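Local coordinates for melanin biosynthesis protein TyrA, putative (Shewanella oneidensis, PDB 2IIZ), which binds heme b and is probably a peroxidase of the dye-decolorizing (DyP) type, at residues G13-E17 / R162-L167; E240-S245 / M257-C262. All blocks are in the same frame, centred on the assembly; numbering follows the deposited sequence.

Interaction 1 (G13-E17 / R162-L167)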
ATOM      1  N   GLY A  13      12.420   2.115 -17.354  1.00 38.91           N
ATOM      2  CA  GLY A  13      11.713   2.784 -16.250  1.00 37.15           C
ATOM      3  C   GLY A  13      12.356   4.095 -15.833  1.00 34.84           C
ATOM      4  O   GLY A  13      11.809   4.816 -15.026  1.00 30.89           O
ATOM      5  N   VAL A  14      13.525   4.409 -16.385  1.00 34.70           N
ATOM      6  CA  VAL A  14      14.271   5.583 -15.940  1.00 33.29           C
ATOM      7  C   VAL A  14      13.592   6.842 -16.394  1.00 32.22           C
ATOM      8  O   VAL A  14      13.436   7.787 -15.605  1.00 34.48           O
ATOM      9  CB  VAL A  14      15.700   5.620 -16.487  1.00 33.99           C
ATOM     10  CG1 VAL A  14      16.401   6.897 -16.018  1.00 35.24           C
ATOM     11  CG2 VAL A  14      16.493   4.397 -16.007  1.00 37.29           C
ATOM     12  N   CYS A  15      13.205   6.848 -17.672  1.00 31.60           N
ATOM     13  CA  CYS A  15      12.549   7.988 -18.306  1.00 30.78           C
ATOM     14  C   CYS A  15      11.035   7.798 -18.480  1.00 30.83           C
ATOM     15  O   CYS A  15      10.379   8.620 -19.118  1.00 29.92           O
ATOM     16  CB  CYS A  15      13.159   8.248 -19.670  1.00 29.68           C
ATOM     17  SG  CYS A  15      14.883   8.725 -19.667  1.00 33.80           S
ATOM     18  N   ALA A  16      10.474   6.736 -17.923  1.00 30.03           N
ATOM     19  CA  ALA A  16       9.071   6.427 -18.191  1.00 31.47           C
ATOM     20  C   ALA A  16       8.176   7.587 -17.809  1.00 29.77           C
ATOM     21  O   ALA A  16       8.463   8.317 -16.856  1.00 32.20           O
ATOM     22  CB  ALA A  16       8.642   5.171 -17.442  1.00 33.80           C
ATOM     23  N   GLU A  17       7.092   7.750 -18.557  1.00 29.29           N
ATOM     24  CA  GLU A  17       6.018   8.656 -18.159  1.00 31.14           C
ATOM     25  C   GLU A  17       5.389   8.152 -16.854  1.00 30.61           C
ATOM     26  O   GLU A  17       5.596   7.000 -16.440  1.00 27.95           O
ATOM     27  CB  GLU A  17       4.947   8.758 -19.252  1.00 32.46           C
ATOM     28  CG  GLU A  17       5.405   9.412 -20.555  1.00 32.50           C
ATOM     29  CD  GLU A  17       5.839  10.864 -20.376  1.00 43.28           C
ATOM     30  OE1 GLU A  17       5.346  11.512 -19.419  1.00 45.56           O
ATOM     31  OE2 GLU A  17       6.673  11.356 -21.190  1.00 42.86           O
ATOM     32  N   ARG A 162      13.748  14.371 -22.103  1.00 30.90           N
ATOM     33  CA  ARG A 162      13.936  13.461 -20.958  1.00 29.63           C
ATOM     34  C   ARG A 162      15.195  12.621 -21.111  1.00 30.83           C
ATOM     35  O   ARG A 162      16.003  12.514 -20.200  1.00 31.46           O
ATOM     36  CB  ARG A 162      12.766  12.499 -20.833  1.00 26.21           C
ATOM     37  CG  ARG A 162      11.424  13.171 -20.661  1.00 29.39           C
ATOM     38  CD  ARG A 162      10.297  12.179 -20.865  1.00 34.61           C
ATOM     39  NE  ARG A 162       9.985  11.461 -19.641  1.00 29.75           N
ATOM     40  CZ  ARG A 162       9.263  11.957 -18.636  1.00 39.71           C
ATOM     41  NH1 ARG A 162       8.764  13.191 -18.688  1.00 34.66           N
ATOM     42  NH2 ARG A 162       9.034  11.212 -17.559  1.00 36.63           N
ATOM     43  N   GLN A 163      15.358  12.018 -22.274  1.00 31.11           N
ATOM     44  CA  GLN A 163      16.523  11.190 -22.503  1.00 33.20           C
ATOM     45  C   GLN A 163      17.793  12.057 -22.391  1.00 32.74           C
ATOM     46  O   GLN A 163      18.759  11.690 -21.720  1.00 31.39           O
ATOM     47  CB  GLN A 163      16.405  10.459 -23.854  1.00 32.51           C
ATOM     48  CG  GLN A 163      15.557   9.146 -23.802  1.00 35.23           C
ATOM     49  CD  GLN A 163      14.057   9.378 -23.560  1.00 36.30           C
ATOM     50  OE1 GLN A 163      13.560  10.485 -23.744  1.00 40.82           O
ATOM     51  NE2 GLN A 163      13.336   8.323 -23.149  1.00 31.54           N
ATOM     52  N   GLU A 164      17.760  13.213 -23.045  1.00 33.79           N
ATOM     53  CA  GLU A 164      18.866  14.182 -23.049  1.00 34.36           C
ATOM     54  C   GLU A 164      19.317  14.538 -21.617  1.00 34.54           C
ATOM     55  O   GLU A 164      20.515  14.613 -21.326  1.00 33.43           O
ATOM     56  CB  GLU A 164      18.410  15.449 -23.789  1.00 33.67           C
ATOM     57  CG  GLU A 164      19.519  16.428 -24.169  1.00 41.39           C
ATOM     58  CD  GLU A 164      20.167  16.122 -25.498  1.00 46.41           C
ATOM     59  OE1 GLU A 164      19.665  15.234 -26.228  1.00 47.03           O
ATOM     60  OE2 GLU A 164      21.187  16.778 -25.808  1.00 51.46           O
ATOM     61  N   VAL A 165      18.348  14.753 -20.732  1.00 34.82           N
ATOM     62  CA  VAL A 165      18.633  15.153 -19.345  1.00 34.29           C
ATOM     63  C   VAL A 165      19.062  13.961 -18.502  1.00 32.29           C
ATOM     64  O   VAL A 165      20.011  14.057 -17.741  1.00 34.47           O
ATOM     65  CB  VAL A 165      17.409  15.828 -18.681  1.00 34.24           C
ATOM     66  CG1 VAL A 165      17.638  16.062 -17.177  1.00 39.14           C
ATOM     67  CG2 VAL A 165      17.110  17.143 -19.357  1.00 33.32           C
ATOM     68  N   ALA A 166      18.361  12.844 -18.646  1.00 30.12           N
ATOM     69  CA  ALA A 166      18.502  11.717 -17.725  1.00 30.56           C
ATOM     70  C   ALA A 166      19.681  10.789 -17.989  1.00 30.64           C
ATOM     71  O   ALA A 166      20.287  10.296 -17.039  1.00 28.40           O
ATOM     72  CB  ALA A 166      17.209  10.893 -17.696  1.00 31.45           C
ATOM     73  N   LEU A 167      19.994  10.554 -19.264  1.00 31.31           N
ATOM     74  CA  LEU A 167      20.900   9.477 -19.658  1.00 33.16           C
ATOM     75  C   LEU A 167      22.328   9.930 -19.972  1.00 33.32           C
ATOM     76  O   LEU A 167      22.546  10.930 -20.665  1.00 34.86           O
ATOM     77  CB  LEU A 167      20.348   8.738 -20.889  1.00 33.09           C
ATOM     78  CG  LEU A 167      18.973   8.080 -20.747  1.00 34.01           C
ATOM     79  CD1 LEU A 167      18.552   7.400 -22.053  1.00 32.41           C
ATOM     80  CD2 LEU A 167      18.938   7.079 -19.609  1.00 31.05           C
TER

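Interaction 2 (E240-S245 / M257-C262). With HEM (protoporphyrin IX containing Fe), chain C.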
ATOM      1  N   GLU A 240      19.159  20.915 -15.373  1.00 36.85           N
ATOM      2  CA  GLU A 240      17.908  20.145 -15.251  1.00 35.91           C
ATOM      3  C   GLU A 240      18.096  18.777 -14.628  1.00 34.30           C
ATOM      4  O   GLU A 240      19.193  18.241 -14.624  1.00 32.35           O
ATOM      5  CB  GLU A 240      17.266  19.962 -16.637  1.00 37.08           C
ATOM      6  CG  GLU A 240      16.373  21.119 -17.105  1.00 36.89           C
ATOM      7  CD  GLU A 240      15.937  20.954 -18.555  1.00 37.61           C
ATOM      8  OE1 GLU A 240      16.765  21.217 -19.452  1.00 29.63           O
ATOM      9  OE2 GLU A 240      14.767  20.558 -18.797  1.00 37.75           O
ATOM     10  N   ILE A 241      17.006  18.224 -14.099  1.00 34.24           N
ATOM     11  CA  ILE A 241      16.936  16.814 -13.759  1.00 35.97           C
ATOM     12  C   ILE A 241      15.581  16.262 -14.202  1.00 37.97           C
ATOM     13  O   ILE A 241      14.632  17.029 -14.459  1.00 40.90           O
ATOM     14  CB  ILE A 241      17.104  16.552 -12.248  1.00 36.66           C
ATOM     15  CG1 ILE A 241      16.111  17.375 -11.431  1.00 37.19           C
ATOM     16  CG2 ILE A 241      18.524  16.856 -11.797  1.00 42.16           C
ATOM     17  CD1 ILE A 241      15.698  16.688 -10.150  1.00 35.18           C
ATOM     18  N   LEU A 242      15.485  14.941 -14.294  1.00 36.44           N
ATOM     19  CA  LEU A 242      14.208  14.314 -14.566  1.00 38.16           C
ATOM     20  C   LEU A 242      13.753  13.613 -13.309  1.00 36.23           C
ATOM     21  O   LEU A 242      14.295  12.598 -12.911  1.00 37.51           O
ATOM     22  CB  LEU A 242      14.284  13.336 -15.745  1.00 38.81           C
ATOM     23  CG  LEU A 242      12.979  12.569 -15.994  1.00 41.85           C
ATOM     24  CD1 LEU A 242      11.943  13.435 -16.712  1.00 43.99           C
ATOM     25  CD2 LEU A 242      13.247  11.297 -16.747  1.00 43.03           C
ATOM     26  N   ARG A 243      12.740  14.167 -12.681  1.00 37.01           N
ATOM     27  CA  ARG A 243      12.234  13.586 -11.452  1.00 36.41           C
ATOM     28  C   ARG A 243      11.210  12.535 -11.755  1.00 37.29           C
ATOM     29  O   ARG A 243      10.458  12.651 -12.722  1.00 37.93           O
ATOM     30  CB  ARG A 243      11.564  14.643 -10.607  1.00 37.48           C
ATOM     31  CG  ARG A 243      12.497  15.641 -10.010  1.00 35.21           C
ATOM     32  CD  ARG A 243      11.693  16.846  -9.576  1.00 41.39           C
ATOM     33  NE  ARG A 243      11.283  17.641 -10.739  1.00 36.94           N
ATOM     34  CZ  ARG A 243      10.173  18.366 -10.829  1.00 30.76           C
ATOM     35  NH1 ARG A 243       9.298  18.417  -9.822  1.00 39.73           N
ATOM     36  NH2 ARG A 243       9.940  19.039 -11.943  1.00 36.19           N
ATOM     37  N   GLN A 244      11.185  11.516 -10.907  1.00 37.30           N
ATOM     38  CA  GLN A 244      10.257  10.421 -11.036  1.00 37.36           C
ATOM     39  C   GLN A 244       9.546  10.186  -9.717  1.00 37.58           C
ATOM     40  O   GLN A 244       9.165   9.058  -9.447  1.00 38.05           O
ATOM     41  CB  GLN A 244      11.027   9.155 -11.418  1.00 38.07           C
ATOM     42  CG  GLN A 244      11.581   9.135 -12.848  1.00 36.03           C
ATOM     43  CD  GLN A 244      10.527   8.914 -13.919  1.00 33.90           C
ATOM     44  OE1 GLN A 244       9.332   8.853 -13.635  1.00 27.04           O
ATOM     45  NE2 GLN A 244      10.972   8.796 -15.174  1.00 33.54           N
ATOM     46  N   SER A 245       9.376  11.240  -8.908  1.00 36.60           N
ATOM     47  CA  SER A 245       8.880  11.092  -7.531  1.00 36.74           C
ATOM     48  C   SER A 245       7.407  10.785  -7.485  1.00 35.25           C
ATOM     49  O   SER A 245       6.682  11.094  -8.428  1.00 37.80           O
ATOM     50  CB  SER A 245       9.069  12.373  -6.744  1.00 34.86           C
ATOM     51  OG  SER A 245      10.279  12.984  -7.060  1.00 40.98           O
HETATM   52  N   MSE A 257       8.266  10.357  -2.108  1.00 37.36           N
HETATM   53  CA  MSE A 257       9.438   9.576  -2.402  1.00 36.39           C
HETATM   54  C   MSE A 257      10.118  10.300  -3.521  1.00 37.19           C
HETATM   55  O   MSE A 257       9.811  10.086  -4.711  1.00 34.96           O
HETATM   56  CB  MSE A 257       9.092   8.170  -2.819  1.00 37.62           C
HETATM   57  CG  MSE A 257      10.325   7.262  -3.003  1.00 38.54           C
HETATM   58 SE   MSE A 257      11.351   6.939  -1.409  0.70 36.75          SE
HETATM   59  CE  MSE A 257      10.045   6.069  -0.387  1.00 37.94           C
ATOM     60  N   PHE A 258      11.042  11.168  -3.136  1.00 34.75           N
ATOM     61  CA  PHE A 258      11.751  11.939  -4.112  1.00 34.57           C
ATOM     62  C   PHE A 258      12.815  11.143  -4.829  1.00 35.49           C
ATOM     63  O   PHE A 258      13.703  10.552  -4.199  1.00 36.35           O
ATOM     64  CB  PHE A 258      12.414  13.166  -3.518  1.00 34.89           C
ATOM     65  CG  PHE A 258      13.084  13.982  -4.548  1.00 32.05           C
ATOM     66  CD1 PHE A 258      12.379  14.954  -5.230  1.00 31.86           C
ATOM     67  CD2 PHE A 258      14.420  13.766  -4.856  1.00 36.30           C
ATOM     68  CE1 PHE A 258      12.989  15.727  -6.203  1.00 43.31           C
ATOM     69  CE2 PHE A 258      15.054  14.531  -5.830  1.00 41.81           C
ATOM     70  CZ  PHE A 258      14.336  15.521  -6.512  1.00 40.17           C
ATOM     71  N   ILE A 259      12.725  11.150  -6.157  1.00 34.98           N
ATOM     72  CA  ILE A 259      13.673  10.456  -7.001  1.00 35.69           C
ATOM     73  C   ILE A 259      14.173  11.389  -8.089  1.00 36.54           C
ATOM     74  O   ILE A 259      13.379  11.909  -8.852  1.00 38.10           O
ATOM     75  CB  ILE A 259      13.032   9.213  -7.633  1.00 36.28           C
ATOM     76  CG1 ILE A 259      12.404   8.333  -6.517  1.00 37.17           C
ATOM     77  CG2 ILE A 259      14.067   8.460  -8.467  1.00 38.51           C
ATOM     78  CD1 ILE A 259      11.889   7.005  -6.968  1.00 40.51           C
ATOM     79  N   SER A 260      15.489  11.600  -8.147  1.00 37.42           N
ATOM     80  CA  SER A 260      16.113  12.341  -9.238  1.00 37.16           C
ATOM     81  C   SER A 260      16.865  11.404 -10.181  1.00 37.41           C
ATOM     82  O   SER A 260      17.517  10.466  -9.736  1.00 37.19           O
ATOM     83  CB  SER A 260      17.085  13.367  -8.700  1.00 37.65           C
ATOM     84  OG  SER A 260      17.871  13.938  -9.749  1.00 41.14           O
ATOM     85  N   THR A 261      16.771  11.675 -11.486  1.00 37.30           N
ATOM     86  CA  THR A 261      17.463  10.905 -12.516  1.00 35.46           C
ATOM     87  C   THR A 261      18.155  11.888 -13.440  1.00 34.52           C
ATOM     88  O   THR A 261      17.543  12.856 -13.874  1.00 33.11           O
ATOM     89  CB  THR A 261      16.495  10.046 -13.337  1.00 35.45           C
ATOM     90  OG1 THR A 261      15.687  10.881 -14.179  1.00 37.59           O
ATOM     91  CG2 THR A 261      15.583   9.214 -12.432  1.00 40.65           C
ATOM     92  N   CYS A 262      19.427  11.644 -13.742  1.00 35.18           N
ATOM     93  CA  CYS A 262      20.238  12.636 -14.435  1.00 34.79           C
ATOM     94  C   CYS A 262      21.515  12.030 -15.013  1.00 35.81           C
ATOM     95  O   CYS A 262      22.042  11.052 -14.490  1.00 37.65           O
ATOM     96  CB  CYS A 262      20.592  13.741 -13.439  1.00 37.07           C
ATOM     97  SG  CYS A 262      21.289  15.254 -14.157  1.00 30.13           S
TER
HETATM   98  CHA HEM C 400       9.383  21.752  -8.820  1.00 32.19           C
HETATM   99  CHB HEM C 400       7.384  19.670  -4.963  1.00 28.51           C
HETATM  100  CHC HEM C 400      11.669  18.152  -3.475  1.00 30.85           C
HETATM  101  CHD HEM C 400      13.611  19.726  -7.569  1.00 30.50           C
HETATM  102  C1A HEM C 400       8.469  21.348  -7.883  1.00 37.29           C
HETATM  103  C2A HEM C 400       7.060  21.680  -7.891  1.00 29.86           C
HETATM  104  C3A HEM C 400       6.519  21.090  -6.809  1.00 30.40           C
HETATM  105  C4A HEM C 400       7.561  20.383  -6.113  1.00 28.44           C
HETATM  106  CMA HEM C 400       5.053  21.133  -6.349  1.00 30.12           C
HETATM  107  CAA HEM C 400       6.349  22.548  -8.958  1.00 33.95           C
HETATM  108  CBA HEM C 400       5.794  21.697 -10.118  1.00 34.73           C
HETATM  109  CGA HEM C 400       6.895  21.290 -11.072  1.00 34.44           C
HETATM  110  O1A HEM C 400       7.299  20.090 -11.082  1.00 25.83           O
HETATM  111  O2A HEM C 400       7.384  22.162 -11.842  1.00 35.77           O
HETATM  112  C1B HEM C 400       8.375  19.099  -4.227  1.00 21.14           C
HETATM  113  C2B HEM C 400       8.177  18.421  -2.964  1.00 25.79           C
HETATM  114  C3B HEM C 400       9.377  17.997  -2.550  1.00 28.26           C
HETATM  115  C4B HEM C 400      10.343  18.398  -3.543  1.00 27.03           C
HETATM  116  CMB HEM C 400       6.794  18.264  -2.291  1.00 34.93           C
HETATM  117  CAB HEM C 400       9.764  17.222  -1.281  1.00 30.78           C
HETATM  118  CBB HEM C 400       9.128  17.426  -0.136  1.00 39.88           C
HETATM  119  C1C HEM C 400      12.560  18.474  -4.451  1.00 28.02           C
HETATM  120  C2C HEM C 400      13.975  18.228  -4.364  1.00 30.05           C
HETATM  121  C3C HEM C 400      14.526  18.663  -5.500  1.00 30.86           C
HETATM  122  C4C HEM C 400      13.456  19.188  -6.326  1.00 24.42           C
HETATM  123  CMC HEM C 400      14.637  17.579  -3.138  1.00 32.43           C
HETATM  124  CAC HEM C 400      16.007  18.643  -5.924  1.00 35.17           C
HETATM  125  CBC HEM C 400      17.010  18.183  -5.163  1.00 37.61           C
HETATM  126  C1D HEM C 400      12.661  20.390  -8.294  1.00 31.64           C
HETATM  127  C2D HEM C 400      12.878  20.938  -9.607  1.00 32.26           C
HETATM  128  C3D HEM C 400      11.557  21.573  -9.999  1.00 36.95           C
HETATM  129  C4D HEM C 400      10.683  21.340  -8.879  1.00 36.39           C
HETATM  130  CMD HEM C 400      14.186  20.890 -10.426  1.00 36.77           C
HETATM  131  CAD HEM C 400      11.204  22.315 -11.298  1.00 36.72           C
HETATM  132  CBD HEM C 400      11.373  23.803 -11.040  1.00 36.79           C
HETATM  133  CGD HEM C 400      11.346  24.615 -12.314  1.00 39.04           C
HETATM  134  O1D HEM C 400      10.307  25.303 -12.559  1.00 41.41           O
HETATM  135  O2D HEM C 400      12.355  24.569 -13.064  1.00 26.96           O
HETATM  136  NA  HEM C 400       8.750  20.555  -6.785  1.00 23.70           N
HETATM  137  NB  HEM C 400       9.712  19.068  -4.560  1.00 29.20           N
HETATM  138  NC  HEM C 400      12.258  19.058  -5.658  1.00 24.03           N
HETATM  139  ND  HEM C 400      11.362  20.643  -7.896  1.00 34.86           N
HETATM  140 FE   HEM C 400      10.531  20.003  -6.110  1.00 31.37          FE

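Interaction 1 (G13-E17 / R162-L167)
Arginine-to-backbone bonding, backed by a small apolar patch, joins C15 and A16, in the loop before strand 21-29, to R162 and A166 on helix 160-166. The R162 chain turns at chi3 (86°) and lays the edge of its guanidinium against two successive carbonyls. NE gives a fairly straight bond to C15 O (2.9 Å, 159° at the hydrogen), with the oxygen almost in the guanidinium plane. NH2 adds weak, bent bonds to the same oxygen and to A16 O, the latter at 3.0 Å. Arginine suits the place, since NE and NH2 lie in one plane and can reach neighbouring peptide oxygens. Over one face of the guanidinium, OE2 of E17 stands 3.5 Å above the plane, toward its rim; its long salt bridge to NE is a matter of charge alone. One helical turn on, the small methyl of A166 lets C15 SG approach to 3.7 Å from its CB, and the sulfur also touches L167 CG. V14 CG1 extends this patch at a looser 4.4 Å from both A166 CB and L167 CD2. R162 and A166 also pack on L242 of strand 238-249, while V14 reaches F63 of strand 61-67 and T261 of strand 254-262.

Interaction 2 (E240-S245 / M257-C262)
The first torsion of T261 brings its hydroxyl to L242, and that of F258 carries its ring past S245 toward the heme. With chi1 at 71°, T261 OG1 stands between its own backbone N and carbonyl carbon and meets L242 O, though the modelled 2.5 Å is doubtfully short for a hydrogen bond; F258 has CG anti to its backbone N (chi1 -177°). The frame is an antiparallel hairpin. L242 and T261 form a hydrogen-bonded pair, in which L242 N bonds T261 O at 3.0 Å and the return bond from T261 N is weak and bent. R243 and S260 form the next, non-hydrogen-bonded pair. Beyond it Q244 N bonds I259 O, and S245 OG accepts from I259 N at 3.2 Å, a serine oxygen standing in for a backbone carbonyl. On the heme side, I241 CD1 meets the F258 ring at its edge, by CZ. The flat phenylalanine ring suits the porphyrin: heme C2C lies 3.2 Å above one face, toward the rim. R243 passes F258 with its aliphatic chain, CD lying 3.8 Å from CE1, then sets one guanidinium face against heme C3D. NH1 and NH2 both bond the propionate oxygen O1A, at 2.9 and 3.0 Å, and NH1 also forms a salt bridge with D152; arginine can thus lie with a face against the macrocycle, grip the propionate, and probably offset its charge. Helix 266-276 packs on I241 and F258, on the face that carries R243, while helix 160-166 packs on L242 and T261, on the other face, and strand 179-188 flanks strand 254-262 within the large antiparallel sheet.

How the interactions relate
Interaction 1 closes before interaction 2 opens along the chain, and their centres lie 9 Å apart. The first ties the loop ahead of strand 21-29 to helix 160-166; the second pairs two neighbouring strands of the large antiparallel sheet, 238-249 and 254-262. Q244 joins them directly: its NE2 probably donates to V14 O (2.7 Å) and A16 O (3.1 Å), while its OE1 is bonded to R108. V165 CG1 packs on I241 CA as well. The strand pair meets heme through R243 and F258, while L242, Q244 and T261 face the loop and helix of interaction 1, linking the N-terminal segment to the framework of the heme pocket.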